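Local coordinates for Two-component system sensor histidine kinase (Bacteroides thetaiotaomicron, PDB 3OTT), which is probably a membrane sensor kinase that autophosphorylates on histidine and regulates transcription, this chain being its extracellular beta-propeller and sandwich portion, an apparent saccharide sensor, at residues L191-C204 and I207-S219. Sequence-based numbering, arbitrary orientation.
Sequences LFVNSLLEDTTRQC and IGTEGYLFQYFPS
Gln-215 reaches across to Cys-204, and its side chain is worth following outward. CB turns CG to the side opposite the carbonyl carbon (chi1 -79°), and CG lies 3.9 Å from Cys-204 SG. Beyond CG the chain runs extended to CD, where the amide splits its duties: NE2 points an almost straight N-H at Cys-204 SG, 3.3 Å away and in the amide plane, and also touches Arg-202 CD, while OE1 turns to Thr-226 OG1. A leucine here would probably leave both the thiol and the Thr-226 hydroxyl without their amide partner. Cys-204 CB also makes an off-centre CH-pi contact with the Phe-217 ring, 4.1 Å from its centroid. The loop before it is braced by Asp-199: OD1 takes the backbone N of Arg-202 in an Asx motif, and OD2 makes a 2.7 Å salt bridge to Arg-202 NH1 through its syn lone pair and also accepts from Trp-206 NE1. At the far end, Asn-194 and Ser-195 both face Gly-208 in a classic beta bulge; Gly-208 N returns a 2.8 Å bond to Ser-195 O. Between these ends, Ile-207 packs CG2 on Val-193 CG1 and CG1 alongside Leu-196 CD2. The hairpin of strands 193-199 and 204-209 begins a four-stranded propeller blade that 212-217 and 222-229 complete; Leu-196 and Ile-207 press on strand 166-171 of the preceding blade, while Ser-195 and Leu-197 meet strand 232-239 of the next.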
# COMPACT_ATOMS: atom_id res chain seq x y z
N LEU B 191 2.73 12.72 -39.02
CA LEU B 191 1.96 11.71 -38.36
C LEU B 191 1.20 12.25 -37.13
O LEU B 191 1.80 12.51 -36.11
CB LEU B 191 2.81 10.48 -38.08
CG LEU B 191 1.95 9.21 -38.00
CD1 LEU B 191 1.21 8.85 -39.32
CD2 LEU B 191 2.87 8.06 -37.56
N PHE B 192 -0.11 12.40 -37.27
CA PHE B 192 -1.02 12.74 -36.14
C PHE B 192 -0.88 11.73 -35.05
O PHE B 192 -1.12 10.58 -35.29
CB PHE B 192 -2.52 12.58 -36.51
CG PHE B 192 -3.10 13.63 -37.39
CD1 PHE B 192 -3.90 14.66 -36.84
CD2 PHE B 192 -2.95 13.56 -38.80
CE1 PHE B 192 -4.51 15.66 -37.65
CE2 PHE B 192 -3.53 14.53 -39.64
CZ PHE B 192 -4.32 15.60 -39.06
N VAL B 193 -0.63 12.16 -33.83
CA VAL B 193 -0.76 11.20 -32.76
C VAL B 193 -1.96 11.56 -31.91
O VAL B 193 -1.89 12.47 -31.08
CB VAL B 193 0.50 11.12 -31.89
CG1 VAL B 193 0.22 10.31 -30.62
CG2 VAL B 193 1.66 10.50 -32.68
N ASN B 194 -3.07 10.83 -32.11
CA ASN B 194 -4.34 11.14 -31.47
C ASN B 194 -4.45 10.58 -30.09
O ASN B 194 -5.28 11.06 -29.29
CB ASN B 194 -5.53 10.47 -32.18
CG ASN B 194 -5.60 10.77 -33.64
OD1 ASN B 194 -5.55 11.93 -34.06
ND2 ASN B 194 -5.75 9.71 -34.44
N SER B 195 -3.68 9.52 -29.79
CA SER B 195 -4.01 8.79 -28.55
C SER B 195 -2.84 8.00 -27.99
O SER B 195 -2.06 7.43 -28.79
CB SER B 195 -5.18 7.83 -28.82
OG SER B 195 -5.60 7.26 -27.61
N LEU B 196 -2.75 7.97 -26.65
CA LEU B 196 -1.65 7.39 -25.92
C LEU B 196 -2.17 6.64 -24.73
O LEU B 196 -3.09 7.11 -24.08
CB LEU B 196 -0.66 8.48 -25.42
CG LEU B 196 0.12 9.28 -26.46
CD1 LEU B 196 1.05 10.37 -25.78
CD2 LEU B 196 0.91 8.35 -27.32
N LEU B 197 -1.56 5.52 -24.42
CA LEU B 197 -2.00 4.72 -23.29
C LEU B 197 -0.86 3.89 -22.73
O LEU B 197 -0.17 3.12 -23.46
CB LEU B 197 -3.17 3.79 -23.66
CG LEU B 197 -3.71 2.91 -22.50
CD1 LEU B 197 -4.58 3.67 -21.48
CD2 LEU B 197 -4.47 1.69 -23.02
N GLU B 198 -0.67 4.02 -21.43
CA GLU B 198 0.33 3.23 -20.76
C GLU B 198 -0.24 1.87 -20.45
O GLU B 198 -1.38 1.77 -20.06
CB GLU B 198 0.75 3.87 -19.46
CG GLU B 198 1.84 3.04 -18.75
CD GLU B 198 2.17 3.53 -17.34
OE1 GLU B 198 1.27 4.11 -16.63
OE2 GLU B 198 3.33 3.30 -16.94
N ASP B 199 0.59 0.83 -20.59
CA ASP B 199 0.21 -0.56 -20.31
C ASP B 199 1.32 -1.16 -19.44
O ASP B 199 2.33 -1.59 -19.99
CB ASP B 199 0.15 -1.33 -21.64
CG ASP B 199 -0.39 -2.76 -21.50
OD1 ASP B 199 -0.38 -3.30 -20.39
OD2 ASP B 199 -0.88 -3.33 -22.51
N THR B 200 1.11 -1.23 -18.12
CA THR B 200 2.13 -1.75 -17.16
C THR B 200 2.34 -3.26 -17.24
O THR B 200 3.38 -3.77 -16.84
CB THR B 200 1.80 -1.35 -15.72
OG1 THR B 200 0.44 -1.72 -15.42
CG2 THR B 200 1.87 0.15 -15.59
N THR B 201 1.37 -3.98 -17.77
CA THR B 201 1.49 -5.43 -17.91
C THR B 201 2.31 -5.78 -19.14
O THR B 201 3.13 -6.64 -19.07
CB THR B 201 0.14 -6.11 -18.02
OG1 THR B 201 -0.58 -5.82 -16.84
CG2 THR B 201 0.29 -7.66 -18.14
N ARG B 202 2.12 -5.11 -20.27
CA ARG B 202 3.01 -5.31 -21.41
C ARG B 202 4.26 -4.45 -21.32
O ARG B 202 5.20 -4.64 -22.10
CB ARG B 202 2.28 -5.06 -22.73
CG ARG B 202 1.18 -6.17 -23.09
CD ARG B 202 0.38 -5.86 -24.37
NE ARG B 202 -0.76 -6.80 -24.47
CZ ARG B 202 -2.00 -6.61 -23.97
NH1 ARG B 202 -2.35 -5.49 -23.35
NH2 ARG B 202 -2.93 -7.54 -24.15
N GLN B 203 4.29 -3.51 -20.37
CA GLN B 203 5.41 -2.55 -20.24
C GLN B 203 5.71 -1.74 -21.51
O GLN B 203 6.88 -1.64 -21.94
CB GLN B 203 6.64 -3.25 -19.71
CG GLN B 203 6.31 -3.95 -18.34
CD GLN B 203 7.49 -4.61 -17.74
OE1 GLN B 203 8.24 -5.38 -18.41
NE2 GLN B 203 7.73 -4.30 -16.47
N CYS B 204 4.65 -1.19 -22.12
CA CYS B 204 4.78 -0.36 -23.31
C CYS B 204 3.89 0.86 -23.16
O CYS B 204 3.04 0.95 -22.28
CB CYS B 204 4.36 -1.15 -24.59
SG CYS B 204 2.60 -1.75 -24.56
N ILE B 207 0.30 3.75 -28.89
CA ILE B 207 0.29 4.99 -29.67
C ILE B 207 -0.65 4.86 -30.87
O ILE B 207 -0.43 4.05 -31.76
CB ILE B 207 1.71 5.33 -30.19
CG1 ILE B 207 2.72 5.31 -29.02
CG2 ILE B 207 1.71 6.73 -30.81
CD1 ILE B 207 4.12 4.94 -29.44
N GLY B 208 -1.75 5.57 -30.86
CA GLY B 208 -2.71 5.51 -31.97
C GLY B 208 -2.59 6.74 -32.84
O GLY B 208 -2.56 7.88 -32.37
N THR B 209 -2.52 6.49 -34.13
CA THR B 209 -2.30 7.47 -35.14
C THR B 209 -3.31 7.23 -36.27
O THR B 209 -4.12 6.30 -36.24
CB THR B 209 -0.86 7.34 -35.75
OG1 THR B 209 -0.75 6.09 -36.47
CG2 THR B 209 0.26 7.40 -34.70
N GLU B 210 -3.27 8.07 -37.29
CA GLU B 210 -3.90 7.75 -38.53
C GLU B 210 -3.09 6.66 -39.18
O GLU B 210 -1.94 6.87 -39.58
CB GLU B 210 -3.93 8.98 -39.46
CG GLU B 210 -4.51 8.67 -40.86
CD GLU B 210 -5.22 9.88 -41.58
OE1 GLU B 210 -5.49 10.93 -40.91
OE2 GLU B 210 -5.54 9.76 -42.81
N GLY B 211 -3.68 5.48 -39.27
CA GLY B 211 -3.13 4.39 -40.07
C GLY B 211 -2.44 3.26 -39.31
O GLY B 211 -2.21 2.20 -39.88
N TYR B 212 -2.09 3.47 -38.06
CA TYR B 212 -1.26 2.52 -37.35
C TYR B 212 -1.56 2.60 -35.90
O TYR B 212 -1.91 3.67 -35.39
CB TYR B 212 0.21 2.90 -37.49
CG TYR B 212 0.76 2.83 -38.87
CD1 TYR B 212 0.73 3.94 -39.71
CD2 TYR B 212 1.32 1.63 -39.35
CE1 TYR B 212 1.23 3.87 -41.02
CE2 TYR B 212 1.87 1.58 -40.65
CZ TYR B 212 1.80 2.68 -41.47
OH TYR B 212 2.37 2.60 -42.74
N LEU B 213 -1.34 1.48 -35.24
CA LEU B 213 -1.26 1.35 -33.82
C LEU B 213 0.21 0.85 -33.49
O LEU B 213 0.65 -0.19 -34.04
CB LEU B 213 -2.25 0.26 -33.39
CG LEU B 213 -2.36 0.00 -31.89
CD1 LEU B 213 -2.65 1.31 -31.10
CD2 LEU B 213 -3.41 -1.08 -31.60
N PHE B 214 0.94 1.60 -32.67
CA PHE B 214 2.31 1.27 -32.26
C PHE B 214 2.36 0.85 -30.83
O PHE B 214 1.58 1.35 -30.01
CB PHE B 214 3.23 2.44 -32.43
CG PHE B 214 3.38 2.89 -33.87
CD1 PHE B 214 2.59 3.89 -34.39
CD2 PHE B 214 4.39 2.32 -34.69
CE1 PHE B 214 2.77 4.33 -35.78
CE2 PHE B 214 4.58 2.73 -36.04
CZ PHE B 214 3.74 3.75 -36.58
N GLN B 215 3.32 -0.01 -30.51
CA GLN B 215 3.75 -0.14 -29.14
C GLN B 215 5.18 0.35 -29.04
O GLN B 215 6.04 -0.11 -29.77
CB GLN B 215 3.78 -1.59 -28.76
CG GLN B 215 2.46 -2.14 -28.44
CD GLN B 215 2.52 -3.63 -28.23
OE1 GLN B 215 2.54 -4.42 -29.20
NE2 GLN B 215 2.53 -4.04 -26.96
N TYR B 216 5.46 1.23 -28.08
CA TYR B 216 6.84 1.67 -27.80
C TYR B 216 7.25 1.08 -26.46
O TYR B 216 6.47 1.08 -25.52
CB TYR B 216 6.88 3.18 -27.79
CG TYR B 216 8.11 3.80 -27.16
CD1 TYR B 216 9.33 3.76 -27.84
CD2 TYR B 216 8.07 4.41 -25.92
CE1 TYR B 216 10.47 4.31 -27.34
CE2 TYR B 216 9.27 4.95 -25.37
CZ TYR B 216 10.47 4.90 -26.14
OH TYR B 216 11.69 5.43 -25.74
N PHE B 217 8.49 0.62 -26.34
CA PHE B 217 8.95 -0.06 -25.11
C PHE B 217 10.10 0.73 -24.57
O PHE B 217 11.25 0.60 -25.09
CB PHE B 217 9.43 -1.50 -25.40
CG PHE B 217 8.37 -2.36 -26.01
CD1 PHE B 217 7.55 -3.11 -25.18
CD2 PHE B 217 8.18 -2.42 -27.41
CE1 PHE B 217 6.53 -3.95 -25.72
CE2 PHE B 217 7.18 -3.23 -27.95
CZ PHE B 217 6.34 -4.00 -27.10
N PRO B 218 9.83 1.54 -23.55
CA PRO B 218 10.86 2.46 -23.02
C PRO B 218 12.08 1.73 -22.46
O PRO B 218 13.18 2.27 -22.48
CB PRO B 218 10.14 3.30 -21.94
CG PRO B 218 8.65 2.88 -21.99
CD PRO B 218 8.50 1.69 -22.90
N SER B 219 11.92 0.52 -21.97
CA SER B 219 13.09 -0.21 -21.47
C SER B 219 14.19 -0.52 -22.50
O SER B 219 15.33 -0.72 -22.12
CB SER B 219 12.67 -1.48 -20.79
OG SER B 219 12.13 -2.32 -21.77
O HOH W 1 9.57 -1.35 -21.61